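Local coordinates for protein thioesterase superfamily (Jannaschia sp., PDB 2OAF) that probably hydrolyses thioesters, as a hotdog-fold member of the thioesterase superfamily whose own substrate is not established, at residues Q10-V21 with I89-T97. Numbering follows the deposited sequence.
Sequences QPRPDSAFVHDV and ILKCHTWPT
Gln10 OE1 accepts two hydrogen bonds: that from Trp95 NE1, at 2.8 Å, is nearly straight (172°), with OE1 in the indole plane, while Thr97 OG1, at 2.7 Å, sits above the amide plane. A water joins Gln10 NE2 to Thr97 O, so both ends of the amide are held.

Apolar contacts also meet the same indole. Pro13 CD lies over one face, 3.6 Å from the centroid of the five-membered ring, a CH-pi contact suited to proline's compact, rigid ring, whose CD hydrogens are polarised by the adjoining amide nitrogen; Ala16, small enough to fit close by, and Arg12 CB also touch the six-membered ring. Were Trp95 replaced by an alanine, Gln10 OE1 would probably lose its straight N-H donor and Pro13 the face it rests on. His93 is sandwiched between Val18 CG2, 3.8 Å from its ring centroid, and Arg12 CD on the opposite face, while the Arg12 guanidinium forms a salt bridge with Asp109.

Backbone bonds zip Phe17, His19 and Val21 to Thr94, Cys92 and Leu90, though Phe17 N to Thr94 O is weak. On the side bearing Val18, the solvent-exposed pair Asp20 and Lys91 forms a salt bridge (OD1 to NZ, 3.1 Å), the lysine chain bending at chi2 (-90°) to reach it.

On the other side, Phe17, His19, Val21 and Thr94 touch helix 39-54; an antiparallel sheet wrapped round a long helix is the hallmark of the hotdog fold.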
ATOM      1  N   GLN B  10      -5.979  -2.467 -27.723  1.00 54.87           N
ATOM      2  CA  GLN B  10      -5.683  -1.547 -28.828  1.00 51.51           C
ATOM      3  C   GLN B  10      -4.355  -0.776 -28.619  1.00 50.55           C
ATOM      4  O   GLN B  10      -4.031  -0.399 -27.489  1.00 49.55           O
ATOM      5  CB  GLN B  10      -6.896  -0.605 -29.000  1.00 50.57           C
ATOM      6  CG  GLN B  10      -6.600   0.888 -29.249  1.00 55.72           C
ATOM      7  CD  GLN B  10      -7.837   1.786 -29.129  1.00 52.69           C
ATOM      8  OE1 GLN B  10      -7.992   2.487 -28.145  1.00 42.88           O
ATOM      9  NE2 GLN B  10      -8.729   1.742 -30.126  1.00 53.05           N
ATOM     10  N   PRO B  11      -3.585  -0.535 -29.700  1.00 51.66           N
ATOM     11  CA  PRO B  11      -2.311   0.205 -29.622  1.00 49.87           C
ATOM     12  C   PRO B  11      -2.556   1.637 -29.186  1.00 46.22           C
ATOM     13  O   PRO B  11      -3.620   2.178 -29.457  1.00 41.45           O
ATOM     14  CB  PRO B  11      -1.775   0.144 -31.049  1.00 50.74           C
ATOM     15  CG  PRO B  11      -2.981  -0.119 -31.903  1.00 51.43           C
ATOM     16  CD  PRO B  11      -3.908  -0.938 -31.082  1.00 50.75           C
ATOM     17  N   ARG B  12      -1.586   2.249 -28.515  1.00 44.36           N
ATOM     18  CA  ARG B  12      -1.807   3.565 -27.945  1.00 41.45           C
ATOM     19  C   ARG B  12      -1.737   4.618 -29.019  1.00 42.52           C
ATOM     20  O   ARG B  12      -0.877   4.555 -29.876  1.00 42.26           O
ATOM     21  CB  ARG B  12      -0.812   3.881 -26.827  1.00 40.96           C
ATOM     22  CG  ARG B  12       0.640   3.781 -27.167  1.00 38.15           C
ATOM     23  CD  ARG B  12       1.446   4.022 -25.902  1.00 35.20           C
ATOM     24  NE  ARG B  12       2.869   3.914 -26.160  1.00 31.25           N
ATOM     25  CZ  ARG B  12       3.629   2.836 -25.937  1.00 34.79           C
ATOM     26  NH1 ARG B  12       3.138   1.736 -25.384  1.00 32.06           N
ATOM     27  NH2 ARG B  12       4.934   2.887 -26.228  1.00 33.91           N
ATOM     28  N   PRO B  13      -2.673   5.571 -28.987  1.00 42.38           N
ATOM     29  CA  PRO B  13      -2.683   6.666 -29.948  1.00 43.47           C
ATOM     30  C   PRO B  13      -1.640   7.719 -29.600  1.00 45.19           C
ATOM     31  O   PRO B  13      -1.232   7.813 -28.431  1.00 43.20           O
ATOM     32  CB  PRO B  13      -4.094   7.243 -29.783  1.00 40.21           C
ATOM     33  CG  PRO B  13      -4.402   7.022 -28.361  1.00 40.06           C
ATOM     34  CD  PRO B  13      -3.793   5.686 -28.031  1.00 40.08           C
ATOM     35  N   ASP B  14      -1.233   8.497 -30.605  1.00 45.81           N
ATOM     36  CA  ASP B  14      -0.371   9.666 -30.423  1.00 48.12           C
ATOM     37  C   ASP B  14      -0.953  10.654 -29.430  1.00 47.21           C
ATOM     38  O   ASP B  14      -0.229  11.394 -28.792  1.00 47.38           O
ATOM     39  CB  ASP B  14      -0.238  10.420 -31.750  1.00 48.80           C
ATOM     40  CG  ASP B  14       0.558   9.667 -32.790  1.00 55.67           C
ATOM     41  OD1 ASP B  14       0.606   8.412 -32.724  1.00 59.43           O
ATOM     42  OD2 ASP B  14       1.125  10.348 -33.689  1.00 67.53           O
ATOM     43  N   SER B  15      -2.281  10.683 -29.355  1.00 47.12           N
ATOM     44  CA  SER B  15      -3.032  11.625 -28.526  1.00 46.70           C
ATOM     45  C   SER B  15      -3.097  11.258 -27.043  1.00 45.08           C
ATOM     46  O   SER B  15      -3.678  12.003 -26.272  1.00 48.07           O
ATOM     47  CB  SER B  15      -4.483  11.726 -29.047  1.00 45.60           C
ATOM     48  OG  SER B  15      -5.258  10.558 -28.734  1.00 41.33           O
ATOM     49  N   ALA B  16      -2.554  10.115 -26.639  1.00 40.97           N
ATOM     50  CA  ALA B  16      -2.761   9.648 -25.272  1.00 38.38           C
ATOM     51  C   ALA B  16      -2.151  10.640 -24.295  1.00 36.98           C
ATOM     52  O   ALA B  16      -1.043  11.169 -24.511  1.00 33.03           O
ATOM     53  CB  ALA B  16      -2.181   8.219 -25.051  1.00 36.52           C
ATOM     54  N   PHE B  17      -2.907  10.912 -23.237  1.00 36.58           N
ATOM     55  CA  PHE B  17      -2.418  11.628 -22.079  1.00 33.82           C
ATOM     56  C   PHE B  17      -1.332  10.792 -21.423  1.00 34.39           C
ATOM     57  O   PHE B  17      -1.471   9.573 -21.290  1.00 34.79           O
ATOM     58  CB  PHE B  17      -3.597  11.830 -21.116  1.00 35.21           C
ATOM     59  CG  PHE B  17      -3.217  12.471 -19.827  1.00 34.62           C
ATOM     60  CD1 PHE B  17      -2.822  13.804 -19.795  1.00 39.06           C
ATOM     61  CD2 PHE B  17      -3.234  11.755 -18.652  1.00 39.03           C
ATOM     62  CE1 PHE B  17      -2.441  14.398 -18.617  1.00 36.10           C
ATOM     63  CE2 PHE B  17      -2.871  12.350 -17.477  1.00 38.27           C
ATOM     64  CZ  PHE B  17      -2.458  13.671 -17.459  1.00 36.19           C
ATOM     65  N   VAL B  18      -0.265  11.437 -20.983  1.00 31.29           N
ATOM     66  CA  VAL B  18       0.805  10.740 -20.296  1.00 31.29           C
ATOM     67  C   VAL B  18       0.882  11.258 -18.862  1.00 32.13           C
ATOM     68  O   VAL B  18       1.011  12.462 -18.657  1.00 32.22           O
ATOM     69  CB  VAL B  18       2.163  10.898 -21.055  1.00 31.53           C
ATOM     70  CG1 VAL B  18       3.310  10.234 -20.273  1.00 29.88           C
ATOM     71  CG2 VAL B  18       2.068  10.331 -22.465  1.00 29.08           C
ATOM     72  N   HIS B  19       0.711  10.357 -17.890  1.00 31.86           N
ATOM     73  CA  HIS B  19       0.919  10.648 -16.470  1.00 31.63           C
ATOM     74  C   HIS B  19       2.247  10.045 -16.011  1.00 31.13           C
ATOM     75  O   HIS B  19       2.464   8.863 -16.180  1.00 30.25           O
ATOM     76  CB  HIS B  19      -0.227  10.074 -15.640  1.00 33.36           C
ATOM     77  CG  HIS B  19      -0.046  10.262 -14.167  1.00 35.40           C
ATOM     78  ND1 HIS B  19       0.034  11.514 -13.588  1.00 34.47           N
ATOM     79  CD2 HIS B  19       0.091   9.368 -13.160  1.00 38.01           C
ATOM     80  CE1 HIS B  19       0.232  11.379 -12.291  1.00 37.69           C
ATOM     81  NE2 HIS B  19       0.271  10.088 -12.002  1.00 37.40           N
ATOM     82  N   ASP B  20       3.124  10.860 -15.421  1.00 32.84           N
ATOM     83  CA  ASP B  20       4.404  10.369 -14.900  1.00 33.75           C
ATOM     84  C   ASP B  20       4.210   9.798 -13.525  1.00 34.01           C
ATOM     85  O   ASP B  20       3.573  10.435 -12.696  1.00 33.17           O
ATOM     86  CB  ASP B  20       5.426  11.488 -14.774  1.00 36.02           C
ATOM     87  CG  ASP B  20       5.914  12.021 -16.115  1.00 41.40           C
ATOM     88  OD1 ASP B  20       5.602  11.441 -17.163  1.00 43.65           O
ATOM     89  OD2 ASP B  20       6.602  13.062 -16.106  1.00 48.67           O
ATOM     90  N   VAL B  21       4.757   8.611 -13.300  1.00 33.83           N
ATOM     91  CA  VAL B  21       4.768   7.971 -12.002  1.00 34.35           C
ATOM     92  C   VAL B  21       6.246   7.754 -11.626  1.00 35.35           C
ATOM     93  O   VAL B  21       7.017   7.211 -12.408  1.00 32.32           O
ATOM     94  CB  VAL B  21       3.970   6.643 -12.033  1.00 35.45           C
ATOM     95  CG1 VAL B  21       4.118   5.884 -10.722  1.00 33.30           C
ATOM     96  CG2 VAL B  21       2.483   6.905 -12.337  1.00 33.96           C
ATOM     97  N   ILE B  89      11.466   7.264 -14.934  1.00 32.30           N
ATOM     98  CA  ILE B  89      10.064   7.614 -14.736  1.00 34.51           C
ATOM     99  C   ILE B  89       9.214   6.557 -15.446  1.00 32.26           C
ATOM    100  O   ILE B  89       9.560   6.106 -16.532  1.00 32.07           O
ATOM    101  CB  ILE B  89       9.699   9.019 -15.376  1.00 34.99           C
ATOM    102  CG1 ILE B  89      10.315  10.173 -14.595  1.00 35.69           C
ATOM    103  CG2 ILE B  89       8.165   9.259 -15.401  1.00 34.02           C
ATOM    104  CD1 ILE B  89       9.637  10.367 -13.256  1.00 46.43           C
ATOM    105  N   LEU B  90       8.123   6.161 -14.824  1.00 30.83           N
ATOM    106  CA  LEU B  90       7.104   5.315 -15.483  1.00 31.02           C
ATOM    107  C   LEU B  90       6.128   6.253 -16.168  1.00 31.21           C
ATOM    108  O   LEU B  90       5.374   6.957 -15.500  1.00 30.78           O
ATOM    109  CB  LEU B  90       6.353   4.448 -14.463  1.00 31.11           C
ATOM    110  CG  LEU B  90       5.300   3.459 -14.981  1.00 28.58           C
ATOM    111  CD1 LEU B  90       5.910   2.364 -15.914  1.00 27.15           C
ATOM    112  CD2 LEU B  90       4.551   2.820 -13.805  1.00 28.83           C
ATOM    113  N   LYS B  91       6.139   6.260 -17.489  1.00 30.27           N
ATOM    114  CA  LYS B  91       5.223   7.086 -18.255  1.00 29.57           C
ATOM    115  C   LYS B  91       3.976   6.286 -18.571  1.00 29.92           C
ATOM    116  O   LYS B  91       4.012   5.298 -19.344  1.00 29.93           O
ATOM    117  CB  LYS B  91       5.877   7.549 -19.553  1.00 31.61           C
ATOM    118  CG  LYS B  91       7.174   8.304 -19.368  1.00 32.91           C
ATOM    119  CD  LYS B  91       6.928   9.782 -19.232  1.00 43.39           C
ATOM    120  CE  LYS B  91       8.221  10.596 -19.127  1.00 47.25           C
ATOM    121  NZ  LYS B  91       7.954  12.062 -19.017  1.00 49.85           N
ATOM    122  N   CYS B  92       2.865   6.698 -17.978  1.00 28.58           N
ATOM    123  CA  CYS B  92       1.614   5.992 -18.145  1.00 27.71           C
ATOM    124  C   CYS B  92       0.787   6.682 -19.199  1.00 29.37           C
ATOM    125  O   CYS B  92       0.161   7.691 -18.951  1.00 28.54           O
ATOM    126  CB  CYS B  92       0.875   5.903 -16.830  1.00 29.28           C
ATOM    127  SG  CYS B  92       1.756   4.932 -15.579  1.00 32.68           S
ATOM    128  N   HIS B  93       0.787   6.102 -20.393  1.00 30.78           N
ATOM    129  CA  HIS B  93       0.012   6.611 -21.531  1.00 29.00           C
ATOM    130  C   HIS B  93      -1.422   6.128 -21.349  1.00 30.25           C
ATOM    131  O   HIS B  93      -1.681   4.916 -21.324  1.00 29.30           O
ATOM    132  CB  HIS B  93       0.553   6.075 -22.864  1.00 29.10           C
ATOM    133  CG  HIS B  93       1.970   6.455 -23.152  1.00 30.82           C
ATOM    134  ND1 HIS B  93       2.321   7.262 -24.216  1.00 32.20           N
ATOM    135  CD2 HIS B  93       3.126   6.142 -22.518  1.00 32.77           C
ATOM    136  CE1 HIS B  93       3.633   7.414 -24.233  1.00 34.62           C
ATOM    137  NE2 HIS B  93       4.147   6.754 -23.208  1.00 31.24           N
ATOM    138  N   THR B  94      -2.357   7.063 -21.236  1.00 29.12           N
ATOM    139  CA  THR B  94      -3.686   6.761 -20.716  1.00 30.19           C
ATOM    140  C   THR B  94      -4.748   7.349 -21.623  1.00 30.61           C
ATOM    141  O   THR B  94      -4.678   8.529 -22.005  1.00 28.00           O
ATOM    142  CB  THR B  94      -3.837   7.364 -19.305  1.00 28.76           C
ATOM    143  OG1 THR B  94      -2.745   6.903 -18.522  1.00 35.72           O
ATOM    144  CG2 THR B  94      -5.157   6.947 -18.636  1.00 31.67           C
ATOM    145  N   TRP B  95      -5.741   6.543 -21.966  1.00 28.58           N
ATOM    146  CA  TRP B  95      -6.833   7.050 -22.777  1.00 29.03           C
ATOM    147  C   TRP B  95      -8.069   6.176 -22.667  1.00 28.51           C
ATOM    148  O   TRP B  95      -7.956   4.999 -22.362  1.00 29.59           O
ATOM    149  CB  TRP B  95      -6.400   7.143 -24.255  1.00 28.73           C
ATOM    150  CG  TRP B  95      -6.233   5.827 -24.926  1.00 27.81           C
ATOM    151  CD1 TRP B  95      -7.118   5.235 -25.763  1.00 30.26           C
ATOM    152  CD2 TRP B  95      -5.117   4.918 -24.808  1.00 27.43           C
ATOM    153  NE1 TRP B  95      -6.623   4.026 -26.194  1.00 29.64           N
ATOM    154  CE2 TRP B  95      -5.406   3.799 -25.618  1.00 31.96           C
ATOM    155  CE3 TRP B  95      -3.921   4.933 -24.084  1.00 29.87           C
ATOM    156  CZ2 TRP B  95      -4.538   2.712 -25.748  1.00 28.70           C
ATOM    157  CZ3 TRP B  95      -3.041   3.851 -24.221  1.00 30.78           C
ATOM    158  CH2 TRP B  95      -3.370   2.749 -25.039  1.00 34.30           C
ATOM    159  N   PRO B  96      -9.248   6.755 -22.958  1.00 28.93           N
ATOM    160  CA  PRO B  96     -10.472   5.970 -23.025  1.00 28.47           C
ATOM    161  C   PRO B  96     -10.569   5.271 -24.361  1.00 30.07           C
ATOM    162  O   PRO B  96     -10.503   5.918 -25.410  1.00 30.44           O
ATOM    163  CB  PRO B  96     -11.569   7.015 -22.921  1.00 28.87           C
ATOM    164  CG  PRO B  96     -10.948   8.258 -23.493  1.00 27.24           C
ATOM    165  CD  PRO B  96      -9.498   8.191 -23.199  1.00 28.44           C
ATOM    166  N   THR B  97     -10.746   3.962 -24.313  1.00 27.37           N
ATOM    167  CA  THR B  97     -10.825   3.153 -25.499  1.00 28.92           C
ATOM    168  C   THR B  97     -12.283   2.951 -25.931  1.00 30.69           C
ATOM    169  O   THR B  97     -12.564   2.686 -27.102  1.00 29.51           O
ATOM    170  CB  THR B  97     -10.043   1.811 -25.306  1.00 29.00           C
ATOM    171  OG1 THR B  97      -9.814   1.196 -26.581  1.00 35.95           O
ATOM    172  CG2 THR B  97     -10.749   0.829 -24.349  1.00 29.78           C
TER
HETATM  173  O   HOH W   1     -11.143   3.087 -29.403  1.00 47.08           O
HETATM  174  O   HOH W   2       0.893   7.776 -26.547  1.00 42.29           O